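PDB 6MNZ: 3,4-dihydroxy-2-butanone 4-phosphate synthase from Acinetobacter baumannii, which probably converts D-ribulose 5-phosphate to formate and 3,4-dihydroxy-2-butanone 4-phosphate, a step of riboflavin biosynthesis that depends on magnesium or manganese. Local coordinates for residues E340-S346 with V361-T366. Numbering follows the deposited sequence.
Sequences EKMKLLS and VVEYVT
M342 and L344 offer their backbone N-H groups to the carbonyls of V361 and Y364, and the ladder continues where T366 N reaches L344 O, a nearly straight bond (N-H...O 170°) of 2.6 Å. Normal parallel pairing would move two residues along the second strand at each step; here the acceptors are V361 and Y364, three apart, so an extra residue is taken up at the corner at E363. M342 O stays 3.8 Å from E363 N and takes no bond from it; pairing resumes at L344 N, whose bond to Y364 O lies in the carbonyl plane but is bent at the hydrogen (137°).

Side chains sort themselves onto two faces. On one, the L344 methyl CD1 meets V362 CG2 at 4.0 Å, the two side chains crossing at about a right angle, while L344 CB rests against V365 CG1. M342 points to this same face, and its chain bends at the thioether, bringing CE to 4.1 Å from V362 CG2. On the other, K343 swings CG anti to its backbone N (chi1 157°) and runs extended beside Y364, both chains heading the same way; its CD lies 3.6 Å from Y364 CD2, oblique to the ring. T366 OG1 adds a weak bond to L344 O.

Further out, strand 248-253 pairs with the other edge of 342-344, and V250 packs against both M342 and L344; L354 and L349, from the connecting loop, touch M342 and L344 respectively. This is parallel edge pairing with a bulge-like interruption, placing 362-365 outermost within the chain in the mixed sheet of the GTP cyclohydrolase II-like domain.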
loop_
_atom_site.group_PDB
_atom_site.type_symbol
_atom_site.label_atom_id
_atom_site.label_comp_id
_atom_site.label_asym_id
_atom_site.label_seq_id
_atom_site.Cartn_x
_atom_site.Cartn_y
_atom_site.Cartn_z
ATOM N N GLU A 340 -34.246 -3.251 -11.168
ATOM C CA GLU A 340 -35.336 -3.732 -10.326
ATOM C C GLU A 340 -35.531 -5.240 -10.376
ATOM O O GLU A 340 -36.069 -5.801 -9.414
ATOM C CB GLU A 340 -36.658 -3.051 -10.719
ATOM C CG GLU A 340 -37.765 -3.191 -9.679
ATOM C CD GLU A 340 -39.082 -2.591 -10.137
ATOM O OE1 GLU A 340 -40.135 -2.993 -9.601
ATOM O OE2 GLU A 340 -39.065 -1.732 -11.044
ATOM N N LYS A 341 -35.090 -5.914 -11.436
ATOM C CA LYS A 341 -35.195 -7.363 -11.538
ATOM C C LYS A 341 -33.987 -7.868 -12.309
ATOM O O LYS A 341 -33.692 -7.363 -13.397
ATOM C CB LYS A 341 -36.489 -7.779 -12.248
ATOM C CG LYS A 341 -37.762 -7.504 -11.458
ATOM C CD LYS A 341 -38.999 -7.919 -12.242
ATOM C CE LYS A 341 -40.276 -7.430 -11.574
ATOM N NZ LYS A 341 -41.490 -7.745 -12.379
ATOM N N MET A 342 -33.291 -8.856 -11.750
ATOM C CA MET A 342 -31.923 -9.160 -12.141
ATOM C C MET A 342 -31.839 -10.584 -12.666
ATOM O O MET A 342 -32.478 -11.496 -12.135
ATOM C CB MET A 342 -30.941 -9.002 -10.975
ATOM C CG MET A 342 -30.469 -7.578 -10.741
ATOM S SD MET A 342 -29.125 -7.480 -9.542
ATOM C CE MET A 342 -29.937 -7.988 -8.027
ATOM N N LYS A 343 -30.863 -10.796 -13.542
ATOM C CA LYS A 343 -30.372 -12.126 -13.891
ATOM C C LYS A 343 -28.900 -12.195 -13.496
ATOM O O LYS A 343 -28.039 -11.638 -14.184
ATOM C CB LYS A 343 -30.579 -12.393 -15.379
ATOM C CG LYS A 343 -29.664 -13.442 -15.984
ATOM C CD LYS A 343 -30.106 -13.770 -17.404
ATOM C CE LYS A 343 -28.952 -14.258 -18.264
ATOM N NZ LYS A 343 -29.384 -14.511 -19.667
ATOM N N LEU A 344 -28.629 -12.784 -12.335
ATOM C CA LEU A 344 -27.294 -12.738 -11.752
ATOM C C LEU A 344 -26.397 -13.777 -12.412
ATOM O O LEU A 344 -26.745 -14.962 -12.475
ATOM C CB LEU A 344 -27.349 -12.986 -10.246
ATOM C CG LEU A 344 -27.938 -11.896 -9.350
ATOM C CD1 LEU A 344 -27.755 -12.268 -7.883
ATOM C CD2 LEU A 344 -27.315 -10.543 -9.634
ATOM N N LEU A 345 -25.179 -13.362 -12.748
ATOM C CA LEU A 345 -24.143 -14.268 -13.213
ATOM C C LEU A 345 -23.254 -14.770 -12.081
ATOM O O LEU A 345 -22.139 -15.239 -12.339
ATOM C CB LEU A 345 -23.291 -13.579 -14.281
ATOM C CG LEU A 345 -24.076 -12.905 -15.410
ATOM C CD1 LEU A 345 -23.139 -12.471 -16.526
ATOM C CD2 LEU A 345 -25.158 -13.832 -15.945
ATOM N N SER A 346 -23.729 -14.704 -10.842
ATOM C CA SER A 346 -22.978 -15.171 -9.688
ATOM C C SER A 346 -23.473 -16.547 -9.261
ATOM O O SER A 346 -24.607 -16.941 -9.542
ATOM C CB SER A 346 -23.103 -14.186 -8.524
ATOM O OG SER A 346 -22.550 -12.925 -8.862
ATOM N N VAL A 361 -35.221 -9.141 -6.099
ATOM C CA VAL A 361 -34.718 -8.725 -7.404
ATOM C C VAL A 361 -34.321 -9.898 -8.283
ATOM O O VAL A 361 -34.265 -9.750 -9.510
ATOM C CB VAL A 361 -33.470 -7.829 -7.290
ATOM C CG1 VAL A 361 -33.010 -7.394 -8.657
ATOM C CG2 VAL A 361 -33.734 -6.617 -6.452
ATOM N N VAL A 362 -34.216 -11.093 -7.714
ATOM C CA VAL A 362 -33.559 -12.222 -8.360
ATOM C C VAL A 362 -34.617 -13.278 -8.649
ATOM O O VAL A 362 -35.302 -13.749 -7.732
ATOM C CB VAL A 362 -32.422 -12.787 -7.496
ATOM C CG1 VAL A 362 -31.582 -13.768 -8.298
ATOM C CG2 VAL A 362 -31.554 -11.655 -6.962
ATOM N N GLU A 363 -34.739 -13.656 -9.922
ATOM C CA GLU A 363 -35.443 -14.871 -10.309
ATOM C C GLU A 363 -34.534 -15.917 -10.929
ATOM O O GLU A 363 -34.875 -17.103 -10.901
ATOM C CB GLU A 363 -36.562 -14.546 -11.310
ATOM C CG GLU A 363 -37.683 -13.704 -10.730
ATOM C CD GLU A 363 -37.368 -12.220 -10.744
ATOM O OE1 GLU A 363 -36.312 -11.835 -11.289
ATOM O OE2 GLU A 363 -38.187 -11.434 -10.225
ATOM N N TYR A 364 -33.363 -15.515 -11.412
ATOM C CA TYR A 364 -32.555 -16.335 -12.311
ATOM C C TYR A 364 -31.105 -16.032 -11.964
ATOM O O TYR A 364 -30.630 -14.918 -12.203
ATOM C CB TYR A 364 -32.873 -16.000 -13.767
ATOM C CG TYR A 364 -32.163 -16.828 -14.818
ATOM C CD1 TYR A 364 -31.797 -18.144 -14.563
ATOM C CD2 TYR A 364 -32.153 -16.401 -16.141
ATOM C CE1 TYR A 364 -31.326 -18.964 -15.577
ATOM C CE2 TYR A 364 -31.653 -17.196 -17.149
ATOM C CZ TYR A 364 -31.196 -18.459 -16.853
ATOM O OH TYR A 364 -30.607 -19.217 -17.840
ATOM N N VAL A 365 -30.407 -17.010 -11.392
ATOM C CA VAL A 365 -28.953 -16.982 -11.318
ATOM C C VAL A 365 -28.416 -17.856 -12.440
ATOM O O VAL A 365 -28.832 -19.012 -12.594
ATOM C CB VAL A 365 -28.450 -17.461 -9.946
ATOM C CG1 VAL A 365 -28.706 -16.399 -8.882
ATOM C CG2 VAL A 365 -29.110 -18.772 -9.545
ATOM N N THR A 366 -27.482 -17.315 -13.211
ATOM C CA THR A 366 -27.000 -17.982 -14.408
ATOM C C THR A 366 -25.871 -18.940 -14.048
ATOM O O THR A 366 -25.172 -18.761 -13.049
ATOM C CB THR A 366 -26.538 -16.951 -15.440
ATOM O OG1 THR A 366 -27.549 -15.943 -15.586
ATOM C CG2 THR A 366 -26.290 -17.604 -16.794
#